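Local atomic coordinates of telomerase reverse transcriptase (Takifugu rubripes, PDB entry 4LMO), a protein that copies an RNA template to extend chromosome ends as the catalytic subunit of telomerase, here represented by its RNA-binding domain (TRBD). Residues A[23-28]-A[36-41]; A[149-154]-A[170-175]. All coordinates share one frame; numbering follows the deposited sequence.

Contact 1. Residues A[23-28]-A[36-41]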
# COMPACT_ATOMS: atom_id res chain seq x y z
N PHE A 23 -1.37 0.31 9.07
CA PHE A 23 -1.01 -0.14 7.73
C PHE A 23 -0.70 -1.64 7.71
O PHE A 23 -0.06 -2.15 8.63
CB PHE A 23 0.19 0.66 7.20
CG PHE A 23 0.71 0.19 5.87
CD1 PHE A 23 -0.07 0.30 4.72
CD2 PHE A 23 1.99 -0.34 5.76
CE1 PHE A 23 0.42 -0.12 3.49
CE2 PHE A 23 2.48 -0.76 4.53
CZ PHE A 23 1.70 -0.65 3.40
N LEU A 24 -1.16 -2.31 6.66
CA LEU A 24 -1.04 -3.77 6.51
C LEU A 24 0.28 -4.38 6.99
O LEU A 24 0.28 -5.34 7.77
CB LEU A 24 -1.32 -4.18 5.05
CG LEU A 24 -1.07 -5.63 4.62
CD1 LEU A 24 -1.86 -6.64 5.44
CD2 LEU A 24 -1.39 -5.79 3.13
N LEU A 25 1.40 -3.84 6.52
CA LEU A 25 2.72 -4.42 6.81
C LEU A 25 3.21 -4.15 8.24
O LEU A 25 4.21 -4.71 8.67
CB LEU A 25 3.76 -3.96 5.78
CG LEU A 25 3.57 -4.34 4.31
CD1 LEU A 25 4.76 -3.85 3.49
CD2 LEU A 25 3.38 -5.84 4.12
N ASN A 26 2.49 -3.29 8.97
CA ASN A 26 2.79 -3.02 10.37
C ASN A 26 1.92 -3.85 11.32
O ASN A 26 2.10 -3.80 12.53
CB ASN A 26 2.63 -1.53 10.69
CG ASN A 26 3.76 -0.69 10.13
OD1 ASN A 26 4.85 -1.19 9.86
ND2 ASN A 26 3.51 0.60 9.95
N ARG A 27 0.99 -4.61 10.75
CA ARG A 27 0.12 -5.48 11.54
C ARG A 27 0.84 -6.74 11.98
O ARG A 27 1.75 -7.22 11.31
CB ARG A 27 -1.16 -5.83 10.77
CG ARG A 27 -2.23 -4.76 10.85
CD ARG A 27 -3.29 -4.95 9.78
NE ARG A 27 -4.23 -6.04 10.07
CZ ARG A 27 -5.18 -6.45 9.25
NH1 ARG A 27 -5.34 -5.87 8.06
NH2 ARG A 27 -5.98 -7.45 9.60
N LYS A 28 0.43 -7.26 13.13
CA LYS A 28 1.02 -8.46 13.70
C LYS A 28 0.14 -9.68 13.43
O LYS A 28 -1.08 -9.57 13.37
CB LYS A 28 1.25 -8.29 15.20
CG LYS A 28 2.34 -7.27 15.53
CD LYS A 28 2.68 -7.29 17.01
CE LYS A 28 4.01 -6.58 17.27
NZ LYS A 28 4.39 -6.61 18.71
N ARG A 36 2.82 -11.64 17.03
CA ARG A 36 4.21 -11.64 16.58
C ARG A 36 4.39 -10.84 15.29
O ARG A 36 3.45 -10.70 14.49
CB ARG A 36 4.74 -13.07 16.42
CG ARG A 36 4.09 -13.89 15.31
CD ARG A 36 4.91 -15.14 15.03
NE ARG A 36 4.36 -15.94 13.94
CZ ARG A 36 4.67 -15.78 12.65
NH1 ARG A 36 5.52 -14.83 12.28
NH2 ARG A 36 4.12 -16.56 11.74
N LYS A 37 5.60 -10.32 15.10
CA LYS A 37 6.00 -9.61 13.88
C LYS A 37 5.83 -10.54 12.68
O LYS A 37 6.00 -11.76 12.81
CB LYS A 37 7.47 -9.21 14.01
CG LYS A 37 7.83 -7.85 13.42
CD LYS A 37 8.02 -6.81 14.51
CE LYS A 37 8.74 -5.58 13.97
NZ LYS A 37 9.24 -4.69 15.05
N ILE A 38 5.51 -9.98 11.51
CA ILE A 38 5.35 -10.81 10.31
C ILE A 38 6.64 -10.98 9.51
O ILE A 38 7.42 -10.04 9.37
CB ILE A 38 4.17 -10.37 9.40
CG1 ILE A 38 4.49 -9.09 8.63
CG2 ILE A 38 2.90 -10.22 10.23
CD1 ILE A 38 3.69 -8.93 7.35
N GLN A 39 6.85 -12.19 9.00
CA GLN A 39 8.05 -12.53 8.25
C GLN A 39 7.73 -12.76 6.77
O GLN A 39 6.55 -12.77 6.39
CB GLN A 39 8.74 -13.77 8.85
CG GLN A 39 9.06 -13.67 10.34
CD GLN A 39 10.00 -12.53 10.69
OE1 GLN A 39 10.85 -12.14 9.90
NE2 GLN A 39 9.85 -11.99 11.90
N GLY A 40 8.76 -12.94 5.95
CA GLY A 40 8.60 -13.14 4.51
C GLY A 40 7.61 -14.22 4.14
O GLY A 40 6.78 -14.05 3.25
N ARG A 41 7.70 -15.35 4.84
CA ARG A 41 6.80 -16.48 4.67
C ARG A 41 5.34 -16.09 4.96
O ARG A 41 4.43 -16.52 4.24
CB ARG A 41 7.27 -17.63 5.57
CG ARG A 41 6.23 -18.64 6.03
CD ARG A 41 6.69 -19.32 7.32
NE ARG A 41 6.40 -18.52 8.51
CZ ARG A 41 7.25 -17.69 9.11
NH1 ARG A 41 6.87 -17.01 10.18
NH2 ARG A 41 8.49 -17.52 8.64
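Two peptide carbonyls are touched across this contact by aliphatic carbons, in van der Waals contacts of carbon on oxygen: I38 CG2 lies 3.4 Å from R27 O, and K28 CB lies 3.3 Å from R36 O. The guanidinium placed by the geometry is that of R41, with R36 CZ in its plane at an edge; both lie within 36-41. The two segments form the foot of a small β-hairpin: segment 23-28 leads into strand 29-30, and the other segment runs from the end of strand 35-36 into helix 40-48. No hydrogen bond joins them; the pairing starts one step further up, in backbone bonds between R36 and K29. I38 and K28 share most of the contact. With chi1 at 74°, I38 CG1 is wedged between the backbone N and the carbonyl carbon, while CG2 turns to the R27 carbonyl. L25, on the 3-10 segment 24-26, comes only loosely up to the other branch, its CD2 4.5 Å from I38 CD1. Both residues also rest on L80 of helix 73-85, and L25 reaches W207 and F212 of helix 191-220, so the hairpin foot is seated on two helices. D42 OD2 takes a salt bridge from R36 NH1 and a hydrogen bond from Q39 N, the latter as in the backbone half of a capping box. At the solvent-exposed side K28 is extended beyond CG, and its NZ ends 6.4 Å from K37 NZ, like charges not in contact.

Contact 2. Residues A[149-154]-A[170-175]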
# COMPACT_ATOMS: atom_id res chain seq x y z
N PHE A 149 4.42 1.79 -12.82
CA PHE A 149 4.42 3.14 -12.25
C PHE A 149 3.45 4.05 -13.00
O PHE A 149 2.78 4.89 -12.40
CB PHE A 149 5.83 3.73 -12.26
CG PHE A 149 6.70 3.29 -11.11
CD1 PHE A 149 6.41 2.13 -10.39
CD2 PHE A 149 7.82 4.03 -10.75
CE1 PHE A 149 7.22 1.73 -9.33
CE2 PHE A 149 8.63 3.64 -9.70
CZ PHE A 149 8.33 2.49 -8.99
N ALA A 150 3.37 3.86 -14.32
CA ALA A 150 2.42 4.59 -15.17
C ALA A 150 0.98 4.18 -14.88
O ALA A 150 0.07 5.00 -14.98
CB ALA A 150 2.75 4.38 -16.64
N ARG A 151 0.78 2.91 -14.52
CA ARG A 151 -0.54 2.39 -14.18
C ARG A 151 -1.05 2.96 -12.87
O ARG A 151 -2.23 3.24 -12.72
CB ARG A 151 -0.53 0.86 -14.12
CG ARG A 151 -0.15 0.17 -15.42
CD ARG A 151 -1.28 0.20 -16.44
NE ARG A 151 -0.79 0.20 -17.81
CZ ARG A 151 -0.27 -0.85 -18.44
NH1 ARG A 151 -0.12 -2.02 -17.82
NH2 ARG A 151 0.12 -0.73 -19.70
N VAL A 152 -0.13 3.12 -11.92
CA VAL A 152 -0.43 3.73 -10.63
C VAL A 152 -0.77 5.22 -10.81
O VAL A 152 -1.73 5.72 -10.22
CB VAL A 152 0.73 3.52 -9.63
CG1 VAL A 152 0.49 4.28 -8.33
CG2 VAL A 152 0.90 2.03 -9.34
N ARG A 153 0.02 5.91 -11.64
CA ARG A 153 -0.20 7.33 -11.94
C ARG A 153 -1.61 7.56 -12.49
O ARG A 153 -2.34 8.43 -12.00
CB ARG A 153 0.85 7.85 -12.93
CG ARG A 153 0.62 9.29 -13.39
CD ARG A 153 0.85 10.28 -12.26
NE ARG A 153 0.32 11.61 -12.53
CZ ARG A 153 -0.77 12.13 -11.95
NH1 ARG A 153 -1.46 11.42 -11.07
NH2 ARG A 153 -1.16 13.36 -12.26
N PHE A 154 -1.98 6.77 -13.50
CA PHE A 154 -3.32 6.83 -14.08
C PHE A 154 -4.39 6.53 -13.04
O PHE A 154 -5.40 7.23 -12.96
CB PHE A 154 -3.43 5.86 -15.27
CG PHE A 154 -4.82 5.76 -15.83
CD1 PHE A 154 -5.30 6.71 -16.73
CD2 PHE A 154 -5.67 4.72 -15.45
CE1 PHE A 154 -6.59 6.62 -17.24
CE2 PHE A 154 -6.95 4.63 -15.95
CZ PHE A 154 -7.41 5.58 -16.85
N MET A 170 -1.94 -5.48 -16.02
CA MET A 170 -0.99 -6.45 -16.55
C MET A 170 -0.65 -6.22 -18.03
O MET A 170 0.23 -6.89 -18.58
CB MET A 170 -1.53 -7.87 -16.39
CG MET A 170 -1.66 -8.37 -14.96
SD MET A 170 -0.13 -9.04 -14.29
CE MET A 170 0.20 -10.40 -15.41
N TRP A 171 -1.36 -5.29 -18.67
CA TRP A 171 -1.24 -5.09 -20.11
C TRP A 171 0.15 -4.72 -20.54
O TRP A 171 0.71 -3.71 -20.10
CB TRP A 171 -2.25 -4.06 -20.61
CG TRP A 171 -2.34 -3.99 -22.11
CD1 TRP A 171 -2.36 -5.05 -23.02
CD2 TRP A 171 -2.44 -2.78 -22.95
NE1 TRP A 171 -2.46 -4.59 -24.31
CE2 TRP A 171 -2.51 -3.24 -24.34
CE3 TRP A 171 -2.48 -1.41 -22.69
CZ2 TRP A 171 -2.61 -2.36 -25.41
CZ3 TRP A 171 -2.58 -0.53 -23.78
CH2 TRP A 171 -2.64 -1.00 -25.10
N LYS A 172 0.72 -5.57 -21.39
CA LYS A 172 2.08 -5.41 -21.94
C LYS A 172 3.20 -5.64 -20.92
O LYS A 172 4.37 -5.41 -21.23
CB LYS A 172 2.26 -4.06 -22.65
CG LYS A 172 1.58 -3.97 -24.01
CD LYS A 172 1.81 -2.62 -24.66
CE LYS A 172 1.03 -1.51 -23.97
NZ LYS A 172 1.20 -0.20 -24.66
N ILE A 173 2.85 -6.10 -19.72
CA ILE A 173 3.85 -6.57 -18.76
C ILE A 173 4.46 -7.85 -19.31
O ILE A 173 3.74 -8.74 -19.77
CB ILE A 173 3.24 -6.81 -17.36
CG1 ILE A 173 2.81 -5.48 -16.70
CG2 ILE A 173 4.19 -7.58 -16.46
CD1 ILE A 173 3.93 -4.60 -16.20
N LYS A 174 5.78 -7.93 -19.29
CA LYS A 174 6.49 -9.12 -19.74
C LYS A 174 6.64 -10.08 -18.56
O LYS A 174 7.52 -9.92 -17.72
CB LYS A 174 7.86 -8.76 -20.32
CG LYS A 174 7.81 -7.93 -21.60
CD LYS A 174 9.19 -7.40 -21.95
CE LYS A 174 9.15 -6.44 -23.13
NZ LYS A 174 9.11 -7.14 -24.44
N VAL A 175 5.75 -11.08 -18.52
CA VAL A 175 5.70 -12.06 -17.43
C VAL A 175 7.04 -12.78 -17.23
O VAL A 175 7.50 -12.95 -16.10
CB VAL A 175 4.56 -13.09 -17.65
CG1 VAL A 175 4.55 -14.16 -16.57
CG2 VAL A 175 3.21 -12.38 -17.70
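A type II β turn, M170 to I173, is held here against helix 142-158; most of it falls in a region that, by similarity, interacts with the RNA template. Within the turn I173 N bonds to M170 O at 3.0 Å. R151 reaches out from the helix and grips W171 O end-on with two nitrogens, NH1 at 3.0 Å and NH2 at 3.1 Å. The oxygen lies near the guanidinium plane, at its edge; NH1 comes in on a lone pair in the carbonyl plane, whereas NH2 is tilted 30° from it. A bend at chi2 (-76°) carries the guanidinium to this carbonyl. NH2 also comes within 4.0 Å of W171 CE3, the guanidinium and indole planes 26° apart. K172 CE lies 3.6 Å above one face of the W171 ring, offset toward its rim. Shortening R151 to an alanine would take away both donors to W171 O and is likely to leave the turn freer to shift from the helix. R151 NH1 adds a weak bond to L169 O, at the end of helix 166-169. M170 packs on T198, L201 and L205 of helix 191-220; I173 touches L201 of that helix and L147 of helix 142-158.

Overall arrangement
Contacts 1 and 2 lie on opposite sides of the chain's centre, their own centres 27 Å apart and their nearest atoms still about 13 Å from each other. Helix 191-220 links them: its L201 and L205 receive the turn of contact 2, while W207 and F212, further along, receive L25 of contact 1. This chain is the RNA-binding piece of the enzyme, and neither contact is a catalytic site. Segment 23-28 follows, along the chain, helix 6-15 with its TFLY motif involved in RNA binding; most of segment 170-175 belongs to a region that probably meets the RNA template. Contact 1 is the more deeply set, with L25 and I38 buried, whereas contact 2 stays at the surface.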